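Local coordinates for interferon-activable protein 202 (Mus musculus, PDB 4L5R) that binds double-stranded DNA without sequence specificity and restrains innate inflammatory signalling by preventing activation of the AIM2 inflammasome, at residues T110-E118 and I145-K153. Numbering follows the deposited sequence. Where two conformers were deposited one is given.
Sequences TLKISKIKE and IKDNEDNIK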
# COMPACT_ATOMS: atom_id res chain seq x y z
N THR A 110 -5.17 -6.38 9.90
CA THR A 110 -3.84 -5.87 10.17
C THR A 110 -3.08 -6.87 11.02
O THR A 110 -3.62 -7.40 11.99
CB THR A 110 -3.91 -4.51 10.90
OG1 THR A 110 -4.49 -3.54 10.02
CG2 THR A 110 -2.52 -4.07 11.29
N LEU A 111 -1.85 -7.15 10.63
CA LEU A 111 -0.98 -8.04 11.39
C LEU A 111 -0.69 -7.48 12.77
O LEU A 111 -0.56 -6.26 12.96
CB LEU A 111 0.36 -8.17 10.67
CG LEU A 111 0.51 -9.02 9.43
CD1 LEU A 111 1.98 -9.03 9.07
CD2 LEU A 111 0.00 -10.43 9.70
N LYS A 112 -0.57 -8.38 13.74
CA LYS A 112 -0.11 -8.01 15.07
C LYS A 112 1.29 -7.37 15.00
O LYS A 112 2.16 -7.81 14.24
CB LYS A 112 -0.07 -9.24 15.99
CG LYS A 112 -1.43 -9.76 16.41
CD LYS A 112 -2.23 -8.71 17.17
CE LYS A 112 -3.45 -9.33 17.84
NZ LYS A 112 -4.30 -8.31 18.50
N ILE A 113 1.49 -6.34 15.80
CA ILE A 113 2.77 -5.67 15.85
C ILE A 113 3.91 -6.61 16.24
O ILE A 113 5.00 -6.54 15.67
CB ILE A 113 2.71 -4.45 16.78
CG1 ILE A 113 1.86 -3.36 16.10
CG2 ILE A 113 4.11 -3.92 17.09
CD1 ILE A 113 1.68 -2.12 16.95
N SER A 114 3.65 -7.51 17.18
CA SER A 114 4.69 -8.45 17.55
C SER A 114 5.07 -9.30 16.33
O SER A 114 6.24 -9.61 16.14
CB SER A 114 4.31 -9.29 18.79
OG SER A 114 3.18 -10.11 18.54
N LYS A 115 4.09 -9.65 15.48
CA LYS A 115 4.38 -10.43 14.28
C LYS A 115 5.09 -9.58 13.22
O LYS A 115 5.97 -10.07 12.50
CB LYS A 115 3.10 -11.05 13.70
CG LYS A 115 2.58 -12.27 14.47
CD LYS A 115 3.51 -13.47 14.34
N ILE A 116 4.71 -8.32 13.12
CA ILE A 116 5.38 -7.43 12.19
C ILE A 116 6.89 -7.40 12.46
O ILE A 116 7.70 -7.48 11.52
CB ILE A 116 4.78 -6.00 12.22
CG1 ILE A 116 3.42 -5.99 11.50
CG2 ILE A 116 5.74 -5.00 11.59
CD1 ILE A 116 2.61 -4.72 11.74
N LYS A 117 7.25 -7.34 13.75
CA LYS A 117 8.64 -7.22 14.16
C LYS A 117 9.52 -8.40 13.76
O LYS A 117 10.75 -8.29 13.72
CB LYS A 117 8.73 -6.97 15.68
CG LYS A 117 8.20 -5.58 16.12
CD LYS A 117 8.32 -5.40 17.63
CE LYS A 117 7.86 -4.02 18.07
NZ LYS A 117 8.02 -3.82 19.54
N GLU A 118 8.90 -9.53 13.46
CA GLU A 118 9.64 -10.73 13.10
C GLU A 118 9.96 -10.82 11.61
O GLU A 118 10.73 -11.68 11.18
CB GLU A 118 8.88 -11.98 13.55
CG GLU A 118 8.68 -12.06 15.06
N ILE A 145 2.60 3.71 17.74
CA ILE A 145 1.37 2.98 17.50
C ILE A 145 1.37 1.69 18.33
O ILE A 145 2.41 1.23 18.78
CB ILE A 145 1.16 2.65 16.02
CG1 ILE A 145 2.34 1.84 15.45
CG2 ILE A 145 0.97 3.95 15.21
CD1 ILE A 145 2.05 1.21 14.05
N LYS A 146 0.19 1.12 18.54
CA LYS A 146 0.08 -0.04 19.41
C LYS A 146 -1.13 -0.89 19.03
O LYS A 146 -2.06 -0.41 18.37
CB LYS A 146 -0.08 0.40 20.86
CG LYS A 146 -1.36 1.17 21.12
CD LYS A 146 -1.58 1.37 22.61
CE LYS A 146 -2.85 2.17 22.88
NZ LYS A 146 -3.13 2.29 24.34
N ASP A 147 -1.09 -2.15 19.44
CA ASP A 147 -2.28 -2.97 19.48
C ASP A 147 -2.34 -3.55 20.90
O ASP A 147 -1.59 -3.11 21.77
CB ASP A 147 -2.27 -4.04 18.37
CG ASP A 147 -1.02 -4.93 18.38
OD1 ASP A 147 -0.47 -5.19 19.47
OD2 ASP A 147 -0.60 -5.39 17.28
N ASN A 148 -3.23 -4.50 21.13
CA ASN A 148 -3.45 -5.03 22.47
C ASN A 148 -2.20 -5.62 23.13
O ASN A 148 -2.11 -5.69 24.35
CB ASN A 148 -4.58 -6.06 22.45
CG ASN A 148 -4.48 -7.04 21.29
OD1 ASN A 148 -3.39 -7.46 20.91
ND2 ASN A 148 -5.62 -7.39 20.70
N GLU A 149 -1.22 -6.04 22.32
CA GLU A 149 -0.08 -6.78 22.84
C GLU A 149 1.30 -6.11 22.69
O GLU A 149 2.23 -6.46 23.40
CB GLU A 149 -0.08 -8.22 22.29
CG GLU A 149 -1.30 -9.04 22.75
CD GLU A 149 -1.36 -10.45 22.17
OE1 GLU A 149 -1.02 -10.61 20.98
OE2 GLU A 149 -1.76 -11.39 22.90
N ASP A 150 1.41 -5.13 21.80
CA ASP A 150 2.70 -4.50 21.53
C ASP A 150 2.61 -3.08 20.94
O ASP A 150 1.53 -2.61 20.60
CB ASP A 150 3.56 -5.40 20.63
CG ASP A 150 5.05 -5.16 20.80
OD1 ASP A 150 5.43 -4.38 21.71
OD2 ASP A 150 5.85 -5.76 20.04
N ASN A 151 3.76 -2.41 20.86
CA ASN A 151 3.82 -1.07 20.27
C ASN A 151 5.07 -0.94 19.41
O ASN A 151 6.00 -1.73 19.54
CB ASN A 151 3.79 0.01 21.35
CG ASN A 151 4.96 -0.10 22.30
OD1 ASN A 151 6.09 0.24 21.95
ND2 ASN A 151 4.70 -0.57 23.52
N ILE A 152 5.08 0.06 18.52
CA ILE A 152 6.23 0.25 17.66
C ILE A 152 6.27 1.71 17.21
O ILE A 152 5.23 2.37 17.13
CB ILE A 152 6.20 -0.72 16.45
CG1 ILE A 152 7.53 -0.68 15.68
CG2 ILE A 152 5.01 -0.44 15.56
CD1 ILE A 152 7.65 -1.71 14.54
N LYS A 153 7.46 2.23 16.96
CA LYS A 153 7.60 3.61 16.51
C LYS A 153 7.41 3.72 15.00
O LYS A 153 7.91 2.90 14.24
CB LYS A 153 8.98 4.13 16.88
CG LYS A 153 9.20 5.60 16.59
CD LYS A 153 10.69 5.87 16.61
CE LYS A 153 11.01 7.17 17.29
NZ LYS A 153 12.48 7.33 17.35
O HOH W 1 -1.75 -4.77 14.94
O HOH W 2 1.33 -7.37 18.84
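Lys112, at the N-cap position, lays its CA 3.5 Å from Asp147 OD2, and a water donates both to that oxygen and to the carbonyl of Leu111. The lysine chain, bent at chi2 (-60°), carries its ammonium to the hairpin turn beside the amide of Asn148, although a bond there is doubtful because the asparagine has two conformers. The first helical residue, Ile113, gives its N-H to the syn lone pair of Asp147 in an almost straight bond (175°; Ile113 N to Asp147 OD2, 2.7 Å). An aspartate suits this place because its two oxygens divide the work: OD2 takes the helix-start N-H, while OD1 accepts from the N-H groups of Glu149 and Asp150 as an Asx turn and Asx motif. Putting an alanine at Asp147 would probably leave all three N-H groups without these acceptors and the turn less well fixed. The two segments set a short helix against the β-hairpin of strands 141-146 and 151-156, in the second OB fold of this HIN-200 domain. Branched Ile113 fills the junction: CD1 lies 3.6 Å from Lys146 CA, while CG2 packs on Ile152 CB (3.9 Å), and Phe129 adjoins it from strand 124-136. At Ser114, a second water accepts from the backbone N and donates to Asp147 OD1. Lys117, extended beyond CG, spans to the hairpin, its NZ meeting Asp150 OD2 from above the carboxylate plane in a salt bridge (3.0 Å) and Asn151 O nearly end-on (2.9 Å).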